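Local coordinates for protein putative aldolase (Bacteroides vulgatus ATCC 8482, PDB 3DXI) that is of unknown function but, as a putative aldolase, folds as a TIM barrel related to the HMGL-like family and forms a two-chain assembly, at residues Ile169-Val174 against Leu197-Ile202; His192-Leu197 against Ala226-Met231. All blocks are in the same frame, centred on the assembly; numbering follows the deposited sequence.

Interaction 1 of 2, residues Ile169-Val174 against Leu197-Ile202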
loop_
_atom_site.group_PDB
_atom_site.type_symbol
_atom_site.label_atom_id
_atom_site.label_comp_id
_atom_site.label_asym_id
_atom_site.label_seq_id
_atom_site.Cartn_x
_atom_site.Cartn_y
_atom_site.Cartn_z
ATOM N N ILE A 169 7.743 -6.771 -7.617
ATOM C CA ILE A 169 7.079 -7.043 -8.888
ATOM C C ILE A 169 5.955 -6.021 -9.127
ATOM O O ILE A 169 5.238 -5.648 -8.201
ATOM C CB ILE A 169 6.510 -8.494 -8.911
ATOM C CG1 ILE A 169 6.343 -8.965 -10.355
ATOM C CG2 ILE A 169 5.183 -8.565 -8.172
ATOM C CD1 ILE A 169 7.653 -9.187 -11.061
ATOM N N THR A 170 5.815 -5.563 -10.369
ATOM C CA THR A 170 4.794 -4.579 -10.727
ATOM C C THR A 170 3.614 -5.230 -11.456
ATOM O O THR A 170 3.727 -6.347 -11.952
ATOM C CB THR A 170 5.383 -3.478 -11.636
ATOM O OG1 THR A 170 5.816 -4.060 -12.874
ATOM C CG2 THR A 170 6.565 -2.801 -10.955
ATOM N N PRO A 171 2.469 -4.530 -11.536
ATOM C CA PRO A 171 1.272 -5.050 -12.207
ATOM C C PRO A 171 1.544 -5.531 -13.632
ATOM O O PRO A 171 1.080 -6.602 -14.030
ATOM C CB PRO A 171 0.312 -3.861 -12.171
ATOM C CG PRO A 171 0.707 -3.156 -10.918
ATOM C CD PRO A 171 2.212 -3.188 -10.984
ATOM N N LYS A 172 2.288 -4.737 -14.400
ATOM C CA LYS A 172 2.621 -5.105 -15.776
ATOM C C LYS A 172 3.363 -6.438 -15.814
ATOM O O LYS A 172 3.035 -7.307 -16.614
ATOM C CB LYS A 172 3.492 -4.027 -16.431
ATOM C CG LYS A 172 3.886 -4.345 -17.866
ATOM C CD LYS A 172 4.771 -3.255 -18.473
ATOM C CE LYS A 172 4.961 -3.476 -19.975
ATOM N NZ LYS A 172 5.727 -2.379 -20.642
ATOM N N GLU A 173 4.362 -6.594 -14.948
ATOM C CA GLU A 173 5.138 -7.828 -14.896
ATOM C C GLU A 173 4.296 -9.029 -14.496
ATOM O O GLU A 173 4.512 -10.129 -15.013
ATOM C CB GLU A 173 6.311 -7.680 -13.929
ATOM C CG GLU A 173 7.308 -6.627 -14.373
ATOM C CD GLU A 173 8.332 -6.322 -13.310
ATOM O OE1 GLU A 173 7.929 -6.006 -12.172
ATOM O OE2 GLU A 173 9.538 -6.394 -13.616
ATOM N N VAL A 174 3.345 -8.824 -13.580
ATOM C CA VAL A 174 2.472 -9.913 -13.141
ATOM C C VAL A 174 1.622 -10.397 -14.315
ATOM O O VAL A 174 1.458 -11.605 -14.508
ATOM C CB VAL A 174 1.533 -9.483 -11.980
ATOM C CG1 VAL A 174 0.558 -10.612 -11.654
ATOM C CG2 VAL A 174 2.358 -9.127 -10.742
ATOM N N LEU A 197 6.571 -2.667 -1.566
ATOM C CA LEU A 197 6.215 -1.423 -2.253
ATOM C C LEU A 197 4.715 -1.159 -2.177
ATOM O O LEU A 197 4.189 -0.281 -2.867
ATOM C CB LEU A 197 6.637 -1.485 -3.723
ATOM C CG LEU A 197 8.143 -1.492 -3.990
ATOM C CD1 LEU A 197 8.405 -1.629 -5.495
ATOM C CD2 LEU A 197 8.760 -0.204 -3.439
ATOM N N GLN A 198 4.037 -1.927 -1.333
ATOM C CA GLN A 198 2.593 -1.821 -1.167
ATOM C C GLN A 198 1.832 -2.028 -2.481
ATOM O O GLN A 198 0.803 -1.396 -2.730
ATOM C CB GLN A 198 2.223 -0.482 -0.522
ATOM C CG GLN A 198 2.584 -0.424 0.965
ATOM C CD GLN A 198 2.133 0.857 1.640
ATOM O OE1 GLN A 198 1.391 1.648 1.059
ATOM N NE2 GLN A 198 2.561 1.059 2.878
ATOM N N LEU A 199 2.349 -2.922 -3.321
ATOM C CA LEU A 199 1.700 -3.237 -4.589
ATOM C C LEU A 199 0.981 -4.590 -4.479
ATOM O O LEU A 199 0.465 -5.117 -5.466
ATOM C CB LEU A 199 2.728 -3.285 -5.726
ATOM C CG LEU A 199 3.404 -1.967 -6.136
ATOM C CD1 LEU A 199 4.410 -2.232 -7.263
ATOM C CD2 LEU A 199 2.346 -0.966 -6.591
ATOM N N GLY A 200 0.950 -5.144 -3.270
ATOM C CA GLY A 200 0.291 -6.420 -3.066
ATOM C C GLY A 200 -1.147 -6.442 -3.559
ATOM O O GLY A 200 -1.544 -7.348 -4.288
ATOM N N LEU A 201 -1.941 -5.447 -3.166
ATOM C CA LEU A 201 -3.335 -5.409 -3.587
ATOM C C LEU A 201 -3.490 -5.240 -5.094
ATOM O O LEU A 201 -4.146 -6.051 -5.744
ATOM C CB LEU A 201 -4.098 -4.279 -2.880
ATOM C CG LEU A 201 -5.558 -4.100 -3.332
ATOM C CD1 LEU A 201 -6.394 -5.312 -2.931
ATOM C CD2 LEU A 201 -6.133 -2.837 -2.722
ATOM N N ILE A 202 -2.885 -4.199 -5.659
ATOM C CA ILE A 202 -3.039 -3.972 -7.087
ATOM C C ILE A 202 -2.472 -5.095 -7.956
ATOM O O ILE A 202 -3.030 -5.396 -9.013
ATOM C CB ILE A 202 -2.455 -2.591 -7.528
ATOM C CG1 ILE A 202 -2.941 -2.276 -8.943
ATOM C CG2 ILE A 202 -0.932 -2.593 -7.464
ATOM C CD1 ILE A 202 -4.477 -2.330 -9.086
#

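Interaction 2 of 2, residues His192-Leu197 against Ala226-Met231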
loop_
_atom_site.group_PDB
_atom_site.type_symbol
_atom_site.label_atom_id
_atom_site.label_comp_id
_atom_site.label_asym_id
_atom_site.label_seq_id
_atom_site.Cartn_x
_atom_site.Cartn_y
_atom_site.Cartn_z
ATOM N N HIS A 192 1.385 -14.891 -4.992
ATOM C CA HIS A 192 1.640 -14.566 -3.594
ATOM C C HIS A 192 2.503 -13.309 -3.612
ATOM O O HIS A 192 3.711 -13.370 -3.853
ATOM C CB HIS A 192 2.373 -15.706 -2.879
ATOM C CG HIS A 192 2.599 -15.453 -1.418
ATOM N ND1 HIS A 192 2.273 -16.371 -0.442
ATOM C CD2 HIS A 192 3.137 -14.393 -0.768
ATOM C CE1 HIS A 192 2.601 -15.889 0.743
ATOM N NE2 HIS A 192 3.129 -14.689 0.573
ATOM N N GLY A 193 1.879 -12.165 -3.370
ATOM C CA GLY A 193 2.631 -10.930 -3.403
ATOM C C GLY A 193 3.130 -10.467 -2.055
ATOM O O GLY A 193 2.566 -10.817 -1.015
ATOM N N HIS A 194 4.216 -9.703 -2.066
ATOM C CA HIS A 194 4.753 -9.142 -0.835
ATOM C C HIS A 194 4.476 -7.647 -0.888
ATOM O O HIS A 194 4.300 -7.078 -1.975
ATOM C CB HIS A 194 6.245 -9.429 -0.704
ATOM C CG HIS A 194 6.543 -10.828 -0.263
ATOM N ND1 HIS A 194 7.826 -11.316 -0.146
ATOM C CD2 HIS A 194 5.722 -11.841 0.097
ATOM C CE1 HIS A 194 7.782 -12.570 0.265
ATOM N NE2 HIS A 194 6.517 -12.914 0.420
ATOM N N ASP A 195 4.440 -7.011 0.277
ATOM C CA ASP A 195 4.101 -5.599 0.350
ATOM C C ASP A 195 5.238 -4.596 0.512
ATOM O O ASP A 195 5.018 -3.496 1.023
ATOM C CB ASP A 195 3.074 -5.401 1.474
ATOM C CG ASP A 195 1.808 -4.721 0.992
ATOM O OD1 ASP A 195 1.455 -4.901 -0.193
ATOM O OD2 ASP A 195 1.163 -4.016 1.796
ATOM N N ASN A 196 6.441 -4.950 0.066
ATOM C CA ASN A 196 7.570 -4.031 0.191
ATOM C C ASN A 196 7.270 -2.669 -0.434
ATOM O O ASN A 196 7.665 -1.636 0.105
ATOM C CB ASN A 196 8.829 -4.636 -0.438
ATOM C CG ASN A 196 9.356 -5.816 0.346
ATOM O OD1 ASN A 196 10.463 -5.776 0.890
ATOM N ND2 ASN A 196 8.558 -6.876 0.422
ATOM N N LEU A 197 6.571 -2.667 -1.566
ATOM C CA LEU A 197 6.215 -1.423 -2.253
ATOM C C LEU A 197 4.715 -1.159 -2.177
ATOM O O LEU A 197 4.189 -0.281 -2.867
ATOM C CB LEU A 197 6.637 -1.485 -3.723
ATOM C CG LEU A 197 8.143 -1.492 -3.990
ATOM C CD1 LEU A 197 8.405 -1.629 -5.495
ATOM C CD2 LEU A 197 8.760 -0.204 -3.439
ATOM N N ALA A 226 8.437 -6.723 5.375
ATOM C CA ALA A 226 7.339 -5.891 4.895
ATOM C C ALA A 226 6.018 -6.651 4.893
ATOM O O ALA A 226 4.950 -6.057 4.770
ATOM C CB ALA A 226 7.649 -5.372 3.496
ATOM N N GLY A 227 6.097 -7.970 5.011
ATOM C CA GLY A 227 4.889 -8.772 5.055
ATOM C C GLY A 227 4.222 -9.090 3.735
ATOM O O GLY A 227 4.794 -8.884 2.665
ATOM N N ASN A 228 2.995 -9.595 3.828
ATOM C CA ASN A 228 2.212 -9.990 2.660
ATOM C C ASN A 228 1.032 -9.063 2.392
ATOM O O ASN A 228 0.835 -8.062 3.079
ATOM C CB ASN A 228 1.665 -11.408 2.857
ATOM C CG ASN A 228 2.745 -12.416 3.158
ATOM O OD1 ASN A 228 2.816 -12.959 4.258
ATOM N ND2 ASN A 228 3.590 -12.677 2.182
ATOM N N LEU A 229 0.258 -9.398 1.368
ATOM C CA LEU A 229 -0.931 -8.629 1.047
ATOM C C LEU A 229 -1.854 -8.827 2.243
ATOM O O LEU A 229 -1.984 -9.946 2.740
ATOM C CB LEU A 229 -1.598 -9.192 -0.210
ATOM C CG LEU A 229 -3.064 -8.837 -0.470
ATOM C CD1 LEU A 229 -3.239 -7.332 -0.583
ATOM C CD2 LEU A 229 -3.512 -9.519 -1.746
ATOM N N LYS A 230 -2.473 -7.748 2.718
ATOM C CA LYS A 230 -3.386 -7.838 3.854
ATOM C C LYS A 230 -4.711 -8.430 3.383
ATOM O O LYS A 230 -5.396 -7.853 2.529
ATOM C CB LYS A 230 -3.602 -6.451 4.478
ATOM C CG LYS A 230 -2.326 -5.871 5.073
ATOM C CD LYS A 230 -2.576 -4.637 5.922
ATOM C CE LYS A 230 -2.781 -3.400 5.080
ATOM N NZ LYS A 230 -2.082 -2.250 5.719
HETATM N N MSE A 231 -5.057 -9.593 3.933
HETATM C CA MSE A 231 -6.289 -10.273 3.560
HETATM C C MSE A 231 -7.490 -9.343 3.679
HETATM O O MSE A 231 -8.352 -9.327 2.805
HETATM C CB MSE A 231 -6.494 -11.516 4.434
HETATM C CG MSE A 231 -7.780 -12.283 4.137
HETATM SE SE MSE A 231 -7.856 -12.979 2.324
HETATM C CE MSE A 231 -6.899 -14.653 2.619
HETATM O O HOH W 1 0.514 -12.319 0.094
HETATM O O HOH W 2 -1.516 -4.961 1.908
#

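Interaction 1 of 2, residues Ile169-Val174 against Leu197-Ile202
L199 reaches across to the turn at I169 and T170 with a single methyl: its CD1 lies 3.6 Å from the backbone O of I169, and the same CD1 comes within 4.3 Å of T170 CG2. The leucine is carried there by a first torsion of -68°, with CG beside the backbone N and anti to the carbonyl carbon. A second apolar touch joins P171, first residue of its helix, to I202, three residues on from L199. The CG corner of the P171 ring meets the CG2 branch of I202 at 3.9 Å, and the two side chains cross at about a right angle, so they meet at a point and do not lie alongside each other.

T170 and L199 both occupy N-cap positions, of helices 171-184 and 200-209, consecutive helices of a TIM barrel that follow strands 159-163 and 189-192. The first helix start is shaped from within its own segment. E173 OE1 takes the backbone N of T170 at 2.8 Å, nearly along the C-O axis, and T170 OG1 at 3.0 Å from above the carboxylate plane. E173 thus supplies the half of a capping box in which the N3 carboxylate accepts from the N-cap N-H.

Further out, V174 packs on F191 of strand 189-192, and P171 also touches I202 of the second subunit. With 180 Å² buried and no hydrogen bond directly joining the segments, the seam is modest and apolar; the E173 bonds fix the turn that meets L199, and N203 ND2, bonded to I169 O, adds a polar tie just beyond.

Interaction 2 of 2, residues His192-Leu197 against Ala226-Met231
The N228 amide lies against both H192 and H194 where the two rings come together. Its modelled ND2 sits in the plane of the H192 ring, at the edge, 2.6 Å from H192 NE2, with ring and amide planes 78° apart. Against H194 the same amide runs side by side, pointing the same way, its plane turned 56° from the ring. H192 is oriented by its first torsion of -177°, CG anti to the backbone N, while its ND1 is hydrogen-bonded to D216.

Both segments are loops of the closed eight-stranded TIM barrel, one leaving strand 189-192 and the other leading into helix 231-241, so the contact joins neighbouring loops that follow the last two strands. Here the backbones are tied where D195 N donates to G227 O at 3.1 Å. The CB of D195 points to the second loop, 3.8 Å from A226 O, and its OD2 takes a water that also accepts from K230 N; its OD1 is probably hydrogen-bonded to G200 N. A second water links G193 O, at 2.8 Å, to L229 N. Farther along, A226 CB lies 3.6 Å from N196 CG.

The two contacts have centres about 10 Å apart, on the same side of the chain's centre, and their segments alternate along the sequence: 169-174, 192-197, 197-202, 226-231. L197 belongs to both, ending the first segment of interaction 2 and opening the second segment of interaction 1. They also touch directly, since L229 CD1 packs 3.5 Å from L201 N. Together they connect, in order, the starts of helices 171-184, 200-209 and 231-241, which follow three successive barrel strands. Both contacts reach the second subunit, which places the loops at the C-terminal ends of these strands at the dimer interface.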